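Local structure of putative xanthine dehydrogenase YAGS fad-binding subunit (Escherichia coli, 5G5G) at residues G163-A168 against H288-A293; G357-E362 against R715-T720. The protein appears to be the molybdenum-cofactor-binding subunit of a periplasmic aldehyde oxidase, probably oxidising aldehydes at its molybdenum centre. All coordinates share one frame; numbering follows the deposited sequence. Where two conformers were deposited one is given.

Overall arrangement
Interactions 1 and 2 lie on the two faces of one beta sheet, their centres 21 Å apart. Strand 285-293 joins them: R290 meets helix 165-171 in interaction 1, while L289 and I291 point to the other face and pack on helix 354-372, which carries interaction 2. There I291 CD1 comes within 4.0 Å of L361 CD1. Edge strand 174-182 is a second link, bonding to strand 285-293 and, through T181, to 715-720. Interaction 2 is the nearer to the active site: the side chain of M359 is about 13 Å from the dioxothiomolybdenum ion, and the pocket residues A348 to R350 and P352 shortly precede its helix.

Interaction 1: residues G163-A168 against H288-A293; sequences GDFDGA and HLRIGA
F165, in the first turn of helix 165-171, faces strand 285-293 with its CA 9.4 Å from that of I291, and no hydrogen bond passes between 163-168 and 288-293. The bridging is done by the F165 ring. It reaches R290 because a chi1 of 170° sets CG opposite the main-chain N; F165 CE1 then lies 3.6 Å from the backbone O of R290, and F165 CZ lies 3.8 Å from R290 CB. R290 answers with its long side chain, which bends at chi3 (77°) and crosses the phenylalanine at about a right angle. The end of the F165 ring lies over one face of the R290 guanidinium, offset towards its rim, and F165 CE2 is 3.7 Å from R290 NH1. The two planes are steeply inclined, 67° apart, so this is no parallel stack.

The arrangement is that of a helix laid on one face of a mixed five-stranded sheet in the molybdopterin-binding region. F165 also rests on A301 and S303 of the adjoining strand 299-310, so its ring spans two strands. One turn on from F165, F169 makes a cation-pi contact with R290, so two phenylalanines of the same helix meet this arginine.

Charge adds a looser element at the exposed margin. D166 OD1 is 4.4 Å from R290 NH1, beyond salt-bridge range, though the carboxylate may still favour the arginine's position electrostatically. The helix start that presents F165 and D166 is capped by D164, whose OD1 accepts from G167 N at 3.1 Å, the N-H approaching from well above the carboxylate plane.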
ATOM      1  N   GLY C 163     -22.567 -32.356 -16.494  1.00 21.44           N
ATOM      2  CA  GLY C 163     -23.759 -33.021 -15.955  1.00 22.35           C
ATOM      3  C   GLY C 163     -24.994 -32.145 -16.021  1.00 22.98           C
ATOM      4  O   GLY C 163     -25.177 -31.402 -16.969  1.00 23.75           O
ATOM      5  N   ASP C 164     -25.832 -32.196 -14.992  1.00 22.99           N
ATOM      6  CA  ASP C 164     -27.096 -31.485 -14.977  1.00 22.88           C
ATOM      7  C   ASP C 164     -27.181 -30.673 -13.683  1.00 21.72           C
ATOM      8  O   ASP C 164     -27.721 -31.149 -12.697  1.00 20.43           O
ATOM      9  CB  ASP C 164     -28.210 -32.495 -15.077  1.00 24.49           C
ATOM     10  CG  ASP C 164     -29.590 -31.885 -14.969  1.00 25.47           C
ATOM     11  OD1 ASP C 164     -29.784 -30.663 -15.059  1.00 25.81           O
ATOM     12  OD2 ASP C 164     -30.503 -32.685 -14.752  1.00 26.99           O
ATOM     13  N   PHE C 165     -26.619 -29.458 -13.701  1.00 20.15           N
ATOM     14  CA  PHE C 165     -26.613 -28.621 -12.501  1.00 19.63           C
ATOM     15  C   PHE C 165     -28.034 -28.389 -11.956  1.00 20.81           C
ATOM     16  O   PHE C 165     -28.290 -28.566 -10.773  1.00 20.67           O
ATOM     17  CB  PHE C 165     -25.885 -27.272 -12.674  1.00 18.72           C
ATOM     18  CG  PHE C 165     -26.134 -26.393 -11.487  1.00 18.23           C
ATOM     19  CD1 PHE C 165     -25.465 -26.645 -10.308  1.00 17.58           C
ATOM     20  CD2 PHE C 165     -27.192 -25.481 -11.501  1.00 18.75           C
ATOM     21  CE1 PHE C 165     -25.765 -25.946  -9.153  1.00 17.76           C
ATOM     22  CE2 PHE C 165     -27.525 -24.776 -10.356  1.00 18.51           C
ATOM     23  CZ  PHE C 165     -26.821 -25.010  -9.182  1.00 17.90           C
ATOM     24  N   ASP C 166     -28.953 -28.001 -12.817  1.00 22.27           N
ATOM     25  CA  ASP C 166     -30.265 -27.538 -12.335  1.00 23.99           C
ATOM     26  C   ASP C 166     -31.008 -28.669 -11.653  1.00 24.10           C
ATOM     27  O   ASP C 166     -31.603 -28.502 -10.593  1.00 23.87           O
ATOM     28  CB  ASP C 166     -31.131 -27.034 -13.489  1.00 26.26           C
ATOM     29  CG  ASP C 166     -30.603 -25.763 -14.102  1.00 27.63           C
ATOM     30  OD1 ASP C 166     -29.955 -24.993 -13.431  1.00 26.86           O
ATOM     31  OD2 ASP C 166     -30.879 -25.548 -15.290  1.00 33.13           O
ATOM     32  N   GLY C 167     -30.991 -29.828 -12.305  1.00 23.91           N
ATOM     33  CA  GLY C 167     -31.615 -31.010 -11.760  1.00 23.76           C
ATOM     34  C   GLY C 167     -31.029 -31.428 -10.438  1.00 22.31           C
ATOM     35  O   GLY C 167     -31.779 -31.756  -9.505  1.00 22.36           O
ATOM     36  N   ALA C 168     -29.703 -31.423 -10.349  1.00 20.47           N
ATOM     37  CA  ALA C 168     -29.009 -31.912  -9.173  1.00 19.64           C
ATOM     38  C   ALA C 168     -29.235 -30.933  -8.002  1.00 18.95           C
ATOM     39  O   ALA C 168     -29.329 -31.334  -6.863  1.00 18.89           O
ATOM     40  CB  ALA C 168     -27.514 -32.089  -9.452  1.00 19.24           C
ATOM     41  N   HIS C 288     -22.518 -14.946  -7.950  1.00 14.58           N
ATOM     42  CA  HIS C 288     -23.694 -15.715  -7.522  1.00 15.25           C
ATOM     43  C   HIS C 288     -23.294 -17.189  -7.437  1.00 14.82           C
ATOM     44  O   HIS C 288     -22.898 -17.778  -8.452  1.00 14.58           O
ATOM     45  CB  HIS C 288     -24.824 -15.475  -8.515  1.00 16.56           C
ATOM     46  CG  HIS C 288     -26.123 -16.074  -8.098  1.00 18.09           C
ATOM     47  ND1 HIS C 288     -27.112 -16.395  -9.000  1.00 20.08           N
ATOM     48  CD2 HIS C 288     -26.591 -16.428  -6.883  1.00 18.60           C
ATOM     49  CE1 HIS C 288     -28.151 -16.906  -8.346  1.00 20.55           C
ATOM     50  NE2 HIS C 288     -27.856 -16.932  -7.056  1.00 19.46           N
ATOM     51  N   LEU C 289     -23.409 -17.772  -6.239  0.50 14.70           N
ATOM     52  CA  LEU C 289     -22.998 -19.144  -5.965  0.50 14.50           C
ATOM     53  C   LEU C 289     -24.193 -19.954  -5.492  0.50 15.04           C
ATOM     54  O   LEU C 289     -24.888 -19.549  -4.543  0.50 14.77           O
ATOM     55  CB  LEU C 289     -21.916 -19.158  -4.896  0.50 14.34           C
ATOM     56  CG  LEU C 289     -20.524 -18.956  -5.477  0.50 13.83           C
ATOM     57  CD1 LEU C 289     -19.551 -18.493  -4.406  0.50 13.98           C
ATOM     58  CD2 LEU C 289     -20.006 -20.241  -6.084  0.50 14.04           C
ATOM     59  N   ARG C 290     -24.422 -21.084  -6.158  1.00 15.15           N
ATOM     60  CA  ARG C 290     -25.486 -22.009  -5.788  1.00 16.00           C
ATOM     61  C   ARG C 290     -24.801 -23.377  -5.646  1.00 15.68           C
ATOM     62  O   ARG C 290     -24.246 -23.905  -6.633  1.00 15.66           O
ATOM     63  CB  ARG C 290     -26.581 -22.029  -6.832  1.00 17.54           C
ATOM     64  CG  ARG C 290     -27.166 -20.638  -7.095  1.00 19.04           C
ATOM     65  CD  ARG C 290     -27.969 -20.668  -8.371  1.00 20.82           C
ATOM     66  NE  ARG C 290     -29.221 -21.281  -8.124  1.00 23.29           N
ATOM     67  CZ  ARG C 290     -30.040 -21.799  -9.061  1.00 26.40           C
ATOM     68  NH1 ARG C 290     -29.701 -21.817 -10.375  1.00 27.06           N
ATOM     69  NH2 ARG C 290     -31.213 -22.307  -8.687  1.00 26.67           N
ATOM     70  N   ILE C 291     -24.782 -23.908  -4.427  1.00 15.06           N
ATOM     71  CA  ILE C 291     -24.102 -25.175  -4.144  1.00 15.03           C
ATOM     72  C   ILE C 291     -25.022 -26.090  -3.366  1.00 15.63           C
ATOM     73  O   ILE C 291     -25.595 -25.697  -2.380  1.00 15.42           O
ATOM     74  CB  ILE C 291     -22.801 -24.998  -3.351  1.00 14.74           C
ATOM     75  CG1 ILE C 291     -22.019 -23.772  -3.887  1.00 14.78           C
ATOM     76  CG2 ILE C 291     -21.978 -26.276  -3.425  1.00 14.73           C
ATOM     77  CD1 ILE C 291     -20.710 -23.469  -3.187  1.00 14.93           C
ATOM     78  N   GLY C 292     -25.122 -27.342  -3.825  1.00 15.61           N
ATOM     79  CA  GLY C 292     -25.901 -28.351  -3.144  1.00 16.40           C
ATOM     80  C   GLY C 292     -25.117 -29.592  -2.849  1.00 16.40           C
ATOM     81  O   GLY C 292     -24.200 -29.949  -3.618  1.00 16.18           O
ATOM     82  N   ALA C 293     -25.486 -30.244  -1.748  1.00 16.89           N
ATOM     83  CA  ALA C 293     -24.862 -31.489  -1.313  1.00 17.22           C
ATOM     84  C   ALA C 293     -25.918 -32.522  -0.948  1.00 18.45           C
ATOM     85  O   ALA C 293     -27.077 -32.197  -0.694  1.00 18.69           O
ATOM     86  CB  ALA C 293     -23.979 -31.229  -0.093  1.00 16.63           C
TER

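Interaction 2: residues G357-E362 against R715-T720; sequences GLMALE and RDYPIT
M359 and Y717 carry this contact, a Met-aromatic pairing that ties helix 354-372, within the molybdopterin-binding region, to the loop following helix 698-710. The segment begins at G357, inside the helix, whose O accepts the backbone bond of L361, and L358 leaves its CB pointing away from 715-720. M359 comes next and meets Y717 twice, through its side chain and through its backbone. From M359 CB, 3.6 Å from Y717 CE1, the methionine chain slants across the tyrosine and bends at chi3 (83°), which folds the terminal methyl back over the aromatic face. There M359 CE stands 3.5 Å from the centroid of the Y717 ring, only 14° off the ring normal: a CH-pi contact. M359 SD sits further out above the same face, 4.8 Å from the Y717 centroid and nearly on the normal.

Further along, E362 turns its buried carboxylate away from the loop, where R380 pairs with OE1 in a salt bridge and Y327 OH bonds to OE2.

On the loop side, Y717 leads into a cis peptide bond before P718, and its backbone bonds to T181 of strand 174-182. A700 packs against Y717 from helix 698-710. Y717 is buried, and its hydroxyl has a backbone partner: Y717 OH donates to M359 O at 2.8 Å, from 20° outside the carbonyl plane, with that oxygen lying in the plane of the tyrosine ring at its edge.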
ATOM      1  N   GLY C 357     -12.573 -14.712  -6.448  1.00 11.93           N
ATOM      2  CA  GLY C 357     -13.387 -15.925  -6.552  1.00 11.89           C
ATOM      3  C   GLY C 357     -13.433 -16.690  -5.255  1.00 11.97           C
ATOM      4  O   GLY C 357     -14.498 -17.148  -4.840  1.00 11.93           O
ATOM      5  N   LEU C 358     -12.270 -16.890  -4.632  1.00 11.14           N
ATOM      6  CA  LEU C 358     -12.213 -17.553  -3.315  1.00 11.36           C
ATOM      7  C   LEU C 358     -12.766 -16.693  -2.217  1.00 11.33           C
ATOM      8  O   LEU C 358     -13.274 -17.230  -1.229  1.00 11.23           O
ATOM      9  CB  LEU C 358     -10.765 -17.979  -2.984  1.00 11.14           C
ATOM     10  CG  LEU C 358     -10.247 -19.079  -3.924  1.00 11.11           C
ATOM     11  CD1 LEU C 358      -8.728 -19.125  -3.860  1.00 11.25           C
ATOM     12  CD2 LEU C 358     -10.809 -20.427  -3.500  1.00 11.36           C
ATOM     13  N   MET C 359     -12.702 -15.367  -2.367  1.00 11.29           N
ATOM     14  CA  MET C 359     -13.362 -14.488  -1.367  1.00 11.99           C
ATOM     15  C   MET C 359     -14.878 -14.812  -1.270  1.00 12.44           C
ATOM     16  O   MET C 359     -15.439 -14.760  -0.180  1.00 13.16           O
ATOM     17  CB  MET C 359     -13.168 -13.025  -1.688  1.00 12.35           C
ATOM     18  CG  MET C 359     -11.792 -12.503  -1.305  1.00 12.07           C
ATOM     19  SD  MET C 359     -11.339 -10.910  -1.993  1.00 13.37           S
ATOM     20  CE  MET C 359     -12.136  -9.825  -0.831  1.00 13.67           C
ATOM     21  N   ALA C 360     -15.472 -15.192  -2.388  1.00 12.01           N
ATOM     22  CA  ALA C 360     -16.860 -15.666  -2.443  1.00 12.81           C
ATOM     23  C   ALA C 360     -16.997 -17.172  -2.139  1.00 13.13           C
ATOM     24  O   ALA C 360     -17.779 -17.535  -1.255  1.00 12.77           O
ATOM     25  CB  ALA C 360     -17.476 -15.332  -3.779  1.00 13.49           C
ATOM     26  N   LEU C 361     -16.324 -18.034  -2.915  1.00 12.46           N
ATOM     27  CA  LEU C 361     -16.522 -19.447  -2.792  1.00 13.17           C
ATOM     28  C   LEU C 361     -16.284 -19.969  -1.374  1.00 13.24           C
ATOM     29  O   LEU C 361     -17.046 -20.837  -0.882  1.00 13.36           O
ATOM     30  CB  LEU C 361     -15.634 -20.229  -3.803  1.00 12.94           C
ATOM     31  CG  LEU C 361     -15.605 -21.735  -3.687  1.00 13.05           C
ATOM     32  CD1 LEU C 361     -17.018 -22.269  -3.991  1.00 13.51           C
ATOM     33  CD2 LEU C 361     -14.596 -22.283  -4.675  1.00 13.25           C
ATOM     34  N   GLU C 362     -15.232 -19.469  -0.722  1.00 12.60           N
ATOM     35  CA  GLU C 362     -14.830 -19.994   0.595  1.00 12.70           C
ATOM     36  C   GLU C 362     -15.721 -19.517   1.749  1.00 12.88           C
ATOM     37  O   GLU C 362     -15.805 -20.184   2.773  1.00 13.23           O
ATOM     38  CB  GLU C 362     -13.335 -19.708   0.838  1.00 11.95           C
ATOM     39  CG  GLU C 362     -12.476 -20.449  -0.167  1.00 12.06           C
ATOM     40  CD  GLU C 362     -12.613 -21.974  -0.048  1.00 13.30           C
ATOM     41  OE1 GLU C 362     -12.346 -22.499   1.061  1.00 12.94           O
ATOM     42  OE2 GLU C 362     -12.967 -22.662  -1.075  1.00 14.62           O
ATOM     43  N   ARG C 715     -21.348 -10.408   3.196  1.00 16.08           N
ATOM     44  CA  ARG C 715     -20.997 -10.955   1.878  1.00 16.08           C
ATOM     45  C   ARG C 715     -20.515  -9.903   0.885  1.00 15.47           C
ATOM     46  O   ARG C 715     -20.213 -10.226  -0.251  1.00 15.23           O
ATOM     47  CB  ARG C 715     -22.204 -11.729   1.330  1.00 16.75           C
ATOM     48  CG  ARG C 715     -22.734 -12.795   2.260  1.00 17.22           C
ATOM     49  CD  ARG C 715     -23.777 -13.649   1.578  1.00 17.56           C
ATOM     50  NE  ARG C 715     -24.241 -14.669   2.487  1.00 18.44           N
ATOM     51  CZ  ARG C 715     -25.158 -14.486   3.432  1.00 18.58           C
ATOM     52  NH1 ARG C 715     -25.799 -13.323   3.553  1.00 19.04           N
ATOM     53  NH2 ARG C 715     -25.496 -15.502   4.210  1.00 18.96           N
ATOM     54  N   ASP C 716     -20.482  -8.646   1.314  0.57 15.32           N
ATOM     55  CA  ASP C 716     -19.949  -7.529   0.540  0.57 15.24           C
ATOM     56  C   ASP C 716     -18.677  -7.027   1.244  0.57 14.46           C
ATOM     57  O   ASP C 716     -18.718  -6.463   2.335  0.57 14.19           O
ATOM     58  CB  ASP C 716     -20.980  -6.402   0.315  0.57 16.42           C
ATOM     59  CG  ASP C 716     -21.472  -5.781   1.598  0.57 17.59           C
ATOM     60  OD1 ASP C 716     -21.989  -6.545   2.436  0.57 19.00           O
ATOM     61  OD2 ASP C 716     -21.350  -4.535   1.766  0.57 17.88           O
ATOM     62  N   TYR C 717     -17.542  -7.316   0.643  1.00 13.46           N
ATOM     63  CA  TYR C 717     -16.255  -6.915   1.228  1.00 13.01           C
ATOM     64  C   TYR C 717     -15.987  -5.427   0.950  1.00 13.57           C
ATOM     65  O   TYR C 717     -16.530  -4.888  -0.019  1.00 13.90           O
ATOM     66  CB  TYR C 717     -15.161  -7.710   0.588  1.00 12.34           C
ATOM     67  CG  TYR C 717     -15.046  -9.152   0.968  1.00 12.35           C
ATOM     68  CD1 TYR C 717     -15.713 -10.159   0.230  1.00 11.84           C
ATOM     69  CD2 TYR C 717     -14.209  -9.527   1.974  1.00 11.98           C
ATOM     70  CE1 TYR C 717     -15.539 -11.523   0.545  1.00 12.23           C
ATOM     71  CE2 TYR C 717     -13.979 -10.860   2.264  1.00 12.62           C
ATOM     72  CZ  TYR C 717     -14.639 -11.859   1.554  1.00 12.60           C
ATOM     73  OH  TYR C 717     -14.349 -13.157   1.875  1.00 12.52           O
ATOM     74  N   PRO C 718     -15.145  -4.750   1.753  1.00 13.89           N
ATOM     75  CA  PRO C 718     -14.514  -5.270   2.963  1.00 14.02           C
ATOM     76  C   PRO C 718     -15.476  -5.288   4.144  1.00 14.29           C
ATOM     77  O   PRO C 718     -16.513  -4.580   4.148  1.00 13.95           O
ATOM     78  CB  PRO C 718     -13.363  -4.254   3.209  1.00 13.49           C
ATOM     79  CG  PRO C 718     -13.905  -2.972   2.641  1.00 13.78           C
ATOM     80  CD  PRO C 718     -14.776  -3.326   1.490  1.00 13.40           C
ATOM     81  N   ILE C 719     -15.116  -6.073   5.154  1.00 14.77           N
ATOM     82  CA  ILE C 719     -15.944  -6.266   6.318  1.00 15.60           C
ATOM     83  C   ILE C 719     -15.549  -5.249   7.396  1.00 16.42           C
ATOM     84  O   ILE C 719     -14.740  -5.519   8.289  1.00 17.34           O
ATOM     85  CB  ILE C 719     -15.876  -7.714   6.797  1.00 16.49           C
ATOM     86  CG1 ILE C 719     -16.269  -8.677   5.660  1.00 17.42           C
ATOM     87  CG2 ILE C 719     -16.850  -7.917   7.952  1.00 17.25           C
ATOM     88  CD1 ILE C 719     -16.023 -10.139   5.970  1.00 17.35           C
ATOM     89  N   THR C 720     -16.184  -4.092   7.292  1.00 15.99           N
ATOM     90  CA  THR C 720     -15.958  -2.991   8.160  1.00 15.77           C
ATOM     91  C   THR C 720     -17.021  -2.921   9.221  1.00 16.00           C
ATOM     92  O   THR C 720     -18.086  -3.589   9.162  1.00 15.83           O
ATOM     93  CB  THR C 720     -15.872  -1.695   7.322  1.00 16.04           C
ATOM     94  OG1 THR C 720     -17.064  -1.547   6.533  1.00 15.89           O
ATOM     95  CG2 THR C 720     -14.652  -1.718   6.496  1.00 15.76           C
TER